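Local coordinates for protein putative modification methylase (Thermus thermophilus, PDB 2ZIF) that probably methylates the N4 amino group of cytosine in DNA, using S-adenosylmethionine, which it binds, as methyl donor, at residues A39-V44 with G236-D241; R92-V97 with E168-Q173. One frame throughout, in Å; residues are numbered along the deposited sequence.

Interaction 1 of 2, residues A39-V44 with G236-D241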
ATOM      1  N   ALA B  39      22.990   5.617  15.496  1.00 50.16           N
ATOM      2  CA  ALA B  39      23.266   4.192  15.360  1.00 48.53           C
ATOM      3  C   ALA B  39      23.199   3.386  16.654  1.00 46.71           C
ATOM      4  O   ALA B  39      23.994   2.475  16.856  1.00 47.89           O
ATOM      5  CB  ALA B  39      24.624   4.004  14.702  1.00 47.36           C
ATOM      6  N   SER B  40      22.245   3.709  17.518  1.00 44.68           N
ATOM      7  CA  SER B  40      22.093   2.991  18.778  1.00 44.54           C
ATOM      8  C   SER B  40      20.802   2.162  18.854  1.00 44.47           C
ATOM      9  O   SER B  40      20.496   1.584  19.892  1.00 45.64           O
ATOM     10  CB  SER B  40      22.132   3.977  19.955  1.00 44.45           C
ATOM     11  OG  SER B  40      21.101   4.947  19.866  1.00 43.40           O
ATOM     12  N   VAL B  41      20.045   2.104  17.761  1.00 42.55           N
ATOM     13  CA  VAL B  41      18.795   1.344  17.742  1.00 41.41           C
ATOM     14  C   VAL B  41      18.802   0.309  16.624  1.00 39.53           C
ATOM     15  O   VAL B  41      19.233   0.582  15.506  1.00 38.68           O
ATOM     16  CB  VAL B  41      17.568   2.277  17.557  1.00 43.01           C
ATOM     17  CG1 VAL B  41      16.281   1.450  17.487  1.00 43.27           C
ATOM     18  CG2 VAL B  41      17.501   3.271  18.703  1.00 41.85           C
ATOM     19  N   HIS B  42      18.311  -0.882  16.933  1.00 38.83           N
ATOM     20  CA  HIS B  42      18.284  -1.960  15.955  1.00 40.64           C
ATOM     21  C   HIS B  42      16.950  -2.139  15.249  1.00 39.41           C
ATOM     22  O   HIS B  42      16.911  -2.503  14.081  1.00 41.01           O
ATOM     23  CB  HIS B  42      18.654  -3.267  16.643  1.00 43.75           C
ATOM     24  CG  HIS B  42      19.895  -3.170  17.469  1.00 47.00           C
ATOM     25  ND1 HIS B  42      21.155  -3.126  16.913  1.00 47.44           N
ATOM     26  CD2 HIS B  42      20.067  -3.053  18.805  1.00 46.32           C
ATOM     27  CE1 HIS B  42      22.050  -2.988  17.873  1.00 48.65           C
ATOM     28  NE2 HIS B  42      21.415  -2.941  19.031  1.00 47.61           N
ATOM     29  N   LEU B  43      15.857  -1.875  15.956  1.00 38.58           N
ATOM     30  CA  LEU B  43      14.542  -2.069  15.374  1.00 36.75           C
ATOM     31  C   LEU B  43      13.510  -1.110  15.932  1.00 35.04           C
ATOM     32  O   LEU B  43      13.436  -0.902  17.141  1.00 36.90           O
ATOM     33  CB  LEU B  43      14.070  -3.504  15.651  1.00 36.06           C
ATOM     34  CG  LEU B  43      12.992  -4.182  14.784  1.00 37.91           C
ATOM     35  CD1 LEU B  43      12.214  -5.205  15.625  1.00 35.86           C
ATOM     36  CD2 LEU B  43      12.044  -3.167  14.214  1.00 35.73           C
ATOM     37  N   VAL B  44      12.709  -0.526  15.048  1.00 33.74           N
ATOM     38  CA  VAL B  44      11.627   0.350  15.478  1.00 32.60           C
ATOM     39  C   VAL B  44      10.269  -0.210  15.018  1.00 31.70           C
ATOM     40  O   VAL B  44      10.046  -0.414  13.828  1.00 30.86           O
ATOM     41  CB  VAL B  44      11.767   1.772  14.910  1.00 33.47           C
ATOM     42  CG1 VAL B  44      10.484   2.561  15.169  1.00 30.44           C
ATOM     43  CG2 VAL B  44      12.953   2.481  15.557  1.00 34.84           C
ATOM     44  N   GLY B 236      18.663  -9.266  22.734  1.00 35.15           N
ATOM     45  CA  GLY B 236      19.679  -8.333  23.180  1.00 35.75           C
ATOM     46  C   GLY B 236      19.640  -6.972  22.499  1.00 37.55           C
ATOM     47  O   GLY B 236      20.176  -5.994  23.030  1.00 39.13           O
ATOM     48  N   ASP B 237      19.010  -6.892  21.331  1.00 36.61           N
ATOM     49  CA  ASP B 237      18.923  -5.628  20.612  1.00 37.58           C
ATOM     50  C   ASP B 237      18.014  -4.625  21.278  1.00 37.18           C
ATOM     51  O   ASP B 237      17.308  -4.933  22.240  1.00 39.26           O
ATOM     52  CB  ASP B 237      18.422  -5.841  19.188  1.00 39.90           C
ATOM     53  CG  ASP B 237      19.431  -6.538  18.318  1.00 43.92           C
ATOM     54  OD1 ASP B 237      20.631  -6.192  18.402  1.00 46.83           O
ATOM     55  OD2 ASP B 237      19.022  -7.421  17.543  1.00 45.49           O
ATOM     56  N   VAL B 238      18.030  -3.413  20.741  1.00 36.52           N
ATOM     57  CA  VAL B 238      17.203  -2.329  21.243  1.00 34.80           C
ATOM     58  C   VAL B 238      16.025  -2.126  20.297  1.00 33.24           C
ATOM     59  O   VAL B 238      16.211  -1.900  19.101  1.00 31.18           O
ATOM     60  CB  VAL B 238      18.019  -1.017  21.345  1.00 34.38           C
ATOM     61  CG1 VAL B 238      17.103   0.149  21.711  1.00 34.45           C
ATOM     62  CG2 VAL B 238      19.107  -1.181  22.395  1.00 32.24           C
ATOM     63  N   VAL B 239      14.815  -2.239  20.831  1.00 33.50           N
ATOM     64  CA  VAL B 239      13.616  -2.053  20.028  1.00 33.94           C
ATOM     65  C   VAL B 239      12.988  -0.716  20.409  1.00 34.02           C
ATOM     66  O   VAL B 239      12.785  -0.427  21.587  1.00 32.68           O
ATOM     67  CB  VAL B 239      12.623  -3.217  20.244  1.00 36.78           C
ATOM     68  CG1 VAL B 239      11.330  -2.973  19.455  1.00 34.32           C
ATOM     69  CG2 VAL B 239      13.272  -4.524  19.784  1.00 33.99           C
ATOM     70  N   LEU B 240      12.695   0.105  19.407  1.00 33.35           N
ATOM     71  CA  LEU B 240      12.131   1.423  19.666  1.00 34.70           C
ATOM     72  C   LEU B 240      10.711   1.637  19.158  1.00 35.13           C
ATOM     73  O   LEU B 240      10.349   1.178  18.082  1.00 35.68           O
ATOM     74  CB  LEU B 240      13.020   2.493  19.028  1.00 35.68           C
ATOM     75  CG  LEU B 240      13.106   3.920  19.587  1.00 36.65           C
ATOM     76  CD1 LEU B 240      13.864   4.772  18.578  1.00 38.22           C
ATOM     77  CD2 LEU B 240      11.754   4.524  19.836  1.00 36.59           C
ATOM     78  N   ASP B 241       9.919   2.347  19.955  1.00 35.56           N
ATOM     79  CA  ASP B 241       8.565   2.730  19.587  1.00 34.96           C
ATOM     80  C   ASP B 241       8.442   4.160  20.101  1.00 34.42           C
ATOM     81  O   ASP B 241       8.285   4.379  21.305  1.00 34.52           O
ATOM     82  CB  ASP B 241       7.504   1.859  20.269  1.00 35.20           C
ATOM     83  CG  ASP B 241       6.101   2.165  19.764  1.00 35.83           C
ATOM     84  OD1 ASP B 241       5.886   3.301  19.293  1.00 32.35           O
ATOM     85  OD2 ASP B 241       5.214   1.282  19.839  1.00 35.58           O
TER

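Interaction 2 of 2, residues R92-V97 with E168-Q173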
ATOM      1  N   ARG B  92      15.757  -1.456  10.875  1.00 33.91           N
ATOM      2  CA  ARG B  92      14.592  -0.964  10.161  1.00 30.11           C
ATOM      3  C   ARG B  92      13.499  -0.319  10.972  1.00 30.09           C
ATOM      4  O   ARG B  92      13.379  -0.489  12.195  1.00 27.95           O
ATOM      5  CB  ARG B  92      13.981  -2.067   9.292  1.00 29.77           C
ATOM      6  CG  ARG B  92      13.318  -3.199  10.057  1.00 28.86           C
ATOM      7  CD  ARG B  92      12.700  -4.218   9.094  1.00 32.02           C
ATOM      8  NE  ARG B  92      13.692  -5.061   8.419  1.00 31.58           N
ATOM      9  CZ  ARG B  92      13.399  -5.913   7.441  1.00 33.90           C
ATOM     10  NH1 ARG B  92      12.140  -6.035   7.010  1.00 34.69           N
ATOM     11  NH2 ARG B  92      14.354  -6.661   6.903  1.00 33.30           N
ATOM     12  N   LEU B  93      12.707   0.452  10.241  1.00 28.74           N
ATOM     13  CA  LEU B  93      11.575   1.163  10.782  1.00 29.04           C
ATOM     14  C   LEU B  93      10.306   0.455  10.289  1.00 29.02           C
ATOM     15  O   LEU B  93      10.037   0.420   9.087  1.00 27.93           O
ATOM     16  CB  LEU B  93      11.608   2.608  10.283  1.00 28.82           C
ATOM     17  CG  LEU B  93      10.368   3.456  10.553  1.00 26.32           C
ATOM     18  CD1 LEU B  93      10.147   3.604  12.050  1.00 24.28           C
ATOM     19  CD2 LEU B  93      10.544   4.801   9.893  1.00 23.10           C
ATOM     20  N   VAL B  94       9.549  -0.125  11.217  1.00 28.93           N
ATOM     21  CA  VAL B  94       8.304  -0.811  10.878  1.00 29.15           C
ATOM     22  C   VAL B  94       7.154   0.063  11.376  1.00 29.08           C
ATOM     23  O   VAL B  94       7.086   0.407  12.562  1.00 29.12           O
ATOM     24  CB  VAL B  94       8.234  -2.202  11.536  1.00 30.45           C
ATOM     25  CG1 VAL B  94       6.933  -2.902  11.157  1.00 32.69           C
ATOM     26  CG2 VAL B  94       9.420  -3.043  11.095  1.00 28.71           C
ATOM     27  N   ILE B  95       6.261   0.421  10.456  1.00 27.71           N
ATOM     28  CA  ILE B  95       5.124   1.300  10.743  1.00 27.23           C
ATOM     29  C   ILE B  95       3.787   0.639  10.395  1.00 28.21           C
ATOM     30  O   ILE B  95       3.535   0.298   9.236  1.00 26.72           O
ATOM     31  CB  ILE B  95       5.247   2.607   9.917  1.00 25.79           C
ATOM     32  CG1 ILE B  95       6.591   3.287  10.211  1.00 25.50           C
ATOM     33  CG2 ILE B  95       4.077   3.527  10.210  1.00 24.23           C
ATOM     34  CD1 ILE B  95       6.954   4.409   9.242  1.00 21.21           C
ATOM     35  N   VAL B  96       2.927   0.461  11.391  1.00 28.37           N
ATOM     36  CA  VAL B  96       1.625  -0.157  11.144  1.00 28.05           C
ATOM     37  C   VAL B  96       0.582   0.948  11.034  1.00 26.82           C
ATOM     38  O   VAL B  96       0.279   1.627  12.009  1.00 24.08           O
ATOM     39  CB  VAL B  96       1.248  -1.132  12.281  1.00 28.50           C
ATOM     40  CG1 VAL B  96       2.328  -2.179  12.440  1.00 27.61           C
ATOM     41  CG2 VAL B  96       1.092  -0.378  13.574  1.00 33.52           C
ATOM     42  N   VAL B  97       0.054   1.137   9.829  1.00 27.37           N
ATOM     43  CA  VAL B  97      -0.936   2.177   9.578  1.00 27.03           C
ATOM     44  C   VAL B  97      -2.090   1.715   8.730  1.00 28.25           C
ATOM     45  O   VAL B  97      -1.909   0.958   7.791  1.00 27.79           O
ATOM     46  CB  VAL B  97      -0.379   3.395   8.782  1.00 25.93           C
ATOM     47  CG1 VAL B  97      -0.388   4.611   9.653  1.00 24.82           C
ATOM     48  CG2 VAL B  97       0.988   3.086   8.193  1.00 23.57           C
ATOM     49  N   GLU B 168      -4.739  -3.209   7.171  1.00 33.81           N
ATOM     50  CA  GLU B 168      -3.848  -2.191   7.684  1.00 33.90           C
ATOM     51  C   GLU B 168      -2.523  -2.552   7.046  1.00 33.10           C
ATOM     52  O   GLU B 168      -2.328  -3.687   6.609  1.00 31.99           O
ATOM     53  CB  GLU B 168      -3.757  -2.221   9.204  1.00 38.01           C
ATOM     54  CG  GLU B 168      -4.843  -1.386   9.850  1.00 40.62           C
ATOM     55  CD  GLU B 168      -4.441  -0.890  11.205  1.00 43.97           C
ATOM     56  OE1 GLU B 168      -3.280  -0.445  11.338  1.00 47.09           O
ATOM     57  OE2 GLU B 168      -5.277  -0.934  12.132  1.00 45.18           O
ATOM     58  N   TYR B 169      -1.619  -1.586   6.968  1.00 31.82           N
ATOM     59  CA  TYR B 169      -0.340  -1.811   6.322  1.00 27.39           C
ATOM     60  C   TYR B 169       0.821  -1.883   7.288  1.00 27.94           C
ATOM     61  O   TYR B 169       0.906  -1.105   8.236  1.00 29.76           O
ATOM     62  CB  TYR B 169      -0.084  -0.691   5.325  1.00 26.95           C
ATOM     63  CG  TYR B 169      -1.161  -0.548   4.282  1.00 25.53           C
ATOM     64  CD1 TYR B 169      -1.062  -1.197   3.051  1.00 25.50           C
ATOM     65  CD2 TYR B 169      -2.288   0.232   4.530  1.00 25.53           C
ATOM     66  CE1 TYR B 169      -2.062  -1.069   2.087  1.00 24.99           C
ATOM     67  CE2 TYR B 169      -3.291   0.367   3.582  1.00 27.35           C
ATOM     68  CZ  TYR B 169      -3.174  -0.285   2.361  1.00 27.73           C
ATOM     69  OH  TYR B 169      -4.174  -0.144   1.426  1.00 30.11           O
ATOM     70  N   ILE B 170       1.718  -2.832   7.056  1.00 26.03           N
ATOM     71  CA  ILE B 170       2.887  -2.938   7.904  1.00 23.22           C
ATOM     72  C   ILE B 170       4.060  -2.576   7.006  1.00 23.44           C
ATOM     73  O   ILE B 170       4.634  -3.425   6.327  1.00 20.68           O
ATOM     74  CB  ILE B 170       3.027  -4.348   8.494  1.00 21.63           C
ATOM     75  CG1 ILE B 170       1.791  -4.656   9.361  1.00 20.99           C
ATOM     76  CG2 ILE B 170       4.299  -4.444   9.315  1.00 16.55           C
ATOM     77  CD1 ILE B 170       1.802  -6.012  10.041  1.00 20.50           C
ATOM     78  N   LEU B 171       4.365  -1.281   6.998  1.00 24.57           N
ATOM     79  CA  LEU B 171       5.437  -0.702   6.193  1.00 26.57           C
ATOM     80  C   LEU B 171       6.817  -1.058   6.729  1.00 26.73           C
ATOM     81  O   LEU B 171       7.046  -1.033   7.930  1.00 29.24           O
ATOM     82  CB  LEU B 171       5.269   0.815   6.136  1.00 24.29           C
ATOM     83  CG  LEU B 171       3.895   1.299   5.654  1.00 23.04           C
ATOM     84  CD1 LEU B 171       3.821   2.824   5.736  1.00 24.10           C
ATOM     85  CD2 LEU B 171       3.647   0.815   4.234  1.00 21.62           C
ATOM     86  N   MET B 172       7.728  -1.391   5.823  1.00 28.98           N
ATOM     87  CA  MET B 172       9.093  -1.775   6.186  1.00 30.60           C
ATOM     88  C   MET B 172      10.127  -0.847   5.531  1.00 31.97           C
ATOM     89  O   MET B 172      10.315  -0.864   4.312  1.00 29.25           O
ATOM     90  CB  MET B 172       9.368  -3.215   5.734  1.00 31.23           C
ATOM     91  CG  MET B 172       8.303  -4.226   6.138  1.00 33.50           C
ATOM     92  SD  MET B 172       8.563  -4.924   7.769  1.00 35.46           S
ATOM     93  CE  MET B 172       7.897  -6.526   7.514  1.00 38.18           C
ATOM     94  N   GLN B 173      10.796  -0.045   6.353  1.00 33.01           N
ATOM     95  CA  GLN B 173      11.810   0.876   5.864  1.00 35.26           C
ATOM     96  C   GLN B 173      13.164   0.524   6.459  1.00 35.32           C
ATOM     97  O   GLN B 173      13.391   0.675   7.662  1.00 35.41           O
ATOM     98  CB  GLN B 173      11.425   2.319   6.201  1.00 35.63           C
ATOM     99  CG  GLN B 173      10.788   3.053   5.040  1.00 37.79           C
ATOM    100  CD  GLN B 173       9.555   2.362   4.526  1.00 42.80           C
ATOM    101  OE1 GLN B 173       8.579   2.202   5.259  1.00 48.64           O
ATOM    102  NE2 GLN B 173       9.579   1.947   3.266  1.00 40.32           N
TER

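Interaction 1 of 2, residues A39-V44 with G236-D241
Leu43 and Val44 run parallel to Val239 and Leu240 as neighbouring strands, whereas the chain ahead of them turns a corner at His42, so that the directions Ser40 to Val44 and Asp237 to Leu240 differ by 60°. The corner is tied down at one acceptor: Val238 O takes both the N-H of His42 and that of Leu43, the latter at 3.2 Å from Leu43 N. One step on, Leu240 N gives a shorter bond, 2.6 Å, to Leu43 O, and the CA-H of Val239 leans on that same oxygen.

Above this backbone the side chains sort by face. Val44 and Leu240 project together as neighbours, with Val44 CG2 3.5 Å from Leu240 CB. Val41 comes across the same leucine; with CG1 anti to its backbone N (chi1 178°), that methyl comes 3.8 Å from Leu240 CB while CG2 approaches Leu240 CD1. Leu86 of helix 65-86 packs on both Val41 and Leu240. On the other face Leu43 CB and Val239 CG2 meet more loosely, at 4.3 Å.

At the corner the His42 ring is met over one face by Asp237, whose OD1 stands 3.1 Å above the ring plane, over its centre, ring and carboxylate planes being 42° apart. This is contact without a hydrogen bond; the other carboxylate oxygen, OD2, is held by Phe234 N and by a salt bridge to Arg180.

Parallel pairing of this kind, with a helix laid across one face, is characteristic of the Rossmann-like core of S-adenosylmethionine-dependent methyltransferases.

Interaction 2 of 2, residues R92-V97 with E168-Q173
Val94 meets two side chains of the facing strand at once, one with each methyl. CG1, anti to the backbone N (chi1 180°), crosses Ile170 at a slant and comes 3.6 Å from its CG2, while CG2 lies alongside the Met172 side chain, 3.9 Å from SD. The Met172 chain folds at its second torsion (chi2 -87°), and SD also sits at the edge of the Arg92 guanidinium, in its plane, 3.8 Å from NH1. Val96 keeps alongside Ile170, CG1 to CG1 at 4.0 Å, and helix 222-232 covers this face through Leu224, Leu228 and Phe232.

On the reverse face Val97 slants across Leu171, its CG2 3.8 Å from Leu171 CD1; Ile95 faces Leu171 through the CB atoms. The Tyr169 ring turns its edge to Val97 O, with CD2 3.4 Å from that oxygen, and stacks with His116.

At the strand end Glu168 brings OE1 within 3.6 Å of Val97 C, whereas OE2 forms a salt bridge with Lys138. Six backbone bonds join the antiparallel strands at the pairs Leu93-Gln173, Ile95-Leu171 and Val97-Tyr169; the straightest, Leu93 N to Gln173 O, has an N-H...O angle of 174°. Cohesion therefore comes from regular backbone pairing between two mainly apolar faces, with charged groups toward the ends; the Gln173 amide has a weak bond from NE2 to Asn130 OD1, but its buried OE1 has no partner in the model, a probable local cost.

How the interactions relate
Interactions 1 and 2 are successive steps across one mixed sheet, their centres about 15 Å apart, and along the chain the second is nested within the loop closed by the first. Val44 makes most of the join: its O lies 2.7 Å from Val94 N and its N 2.9 Å from Arg92 O, both probable hydrogen bonds, while Val44 CG1 packs against Leu93 CD1 at 3.3 Å. The order of strands is thus 238-241, 41-46, 91-101, 167-174, parallel until the last pair. Bound S-adenosylmethionine lies about 6 Å from the Val96 side chain and about 10 Å from that of Leu240, so interaction 2 is the nearer of the two to the cofactor.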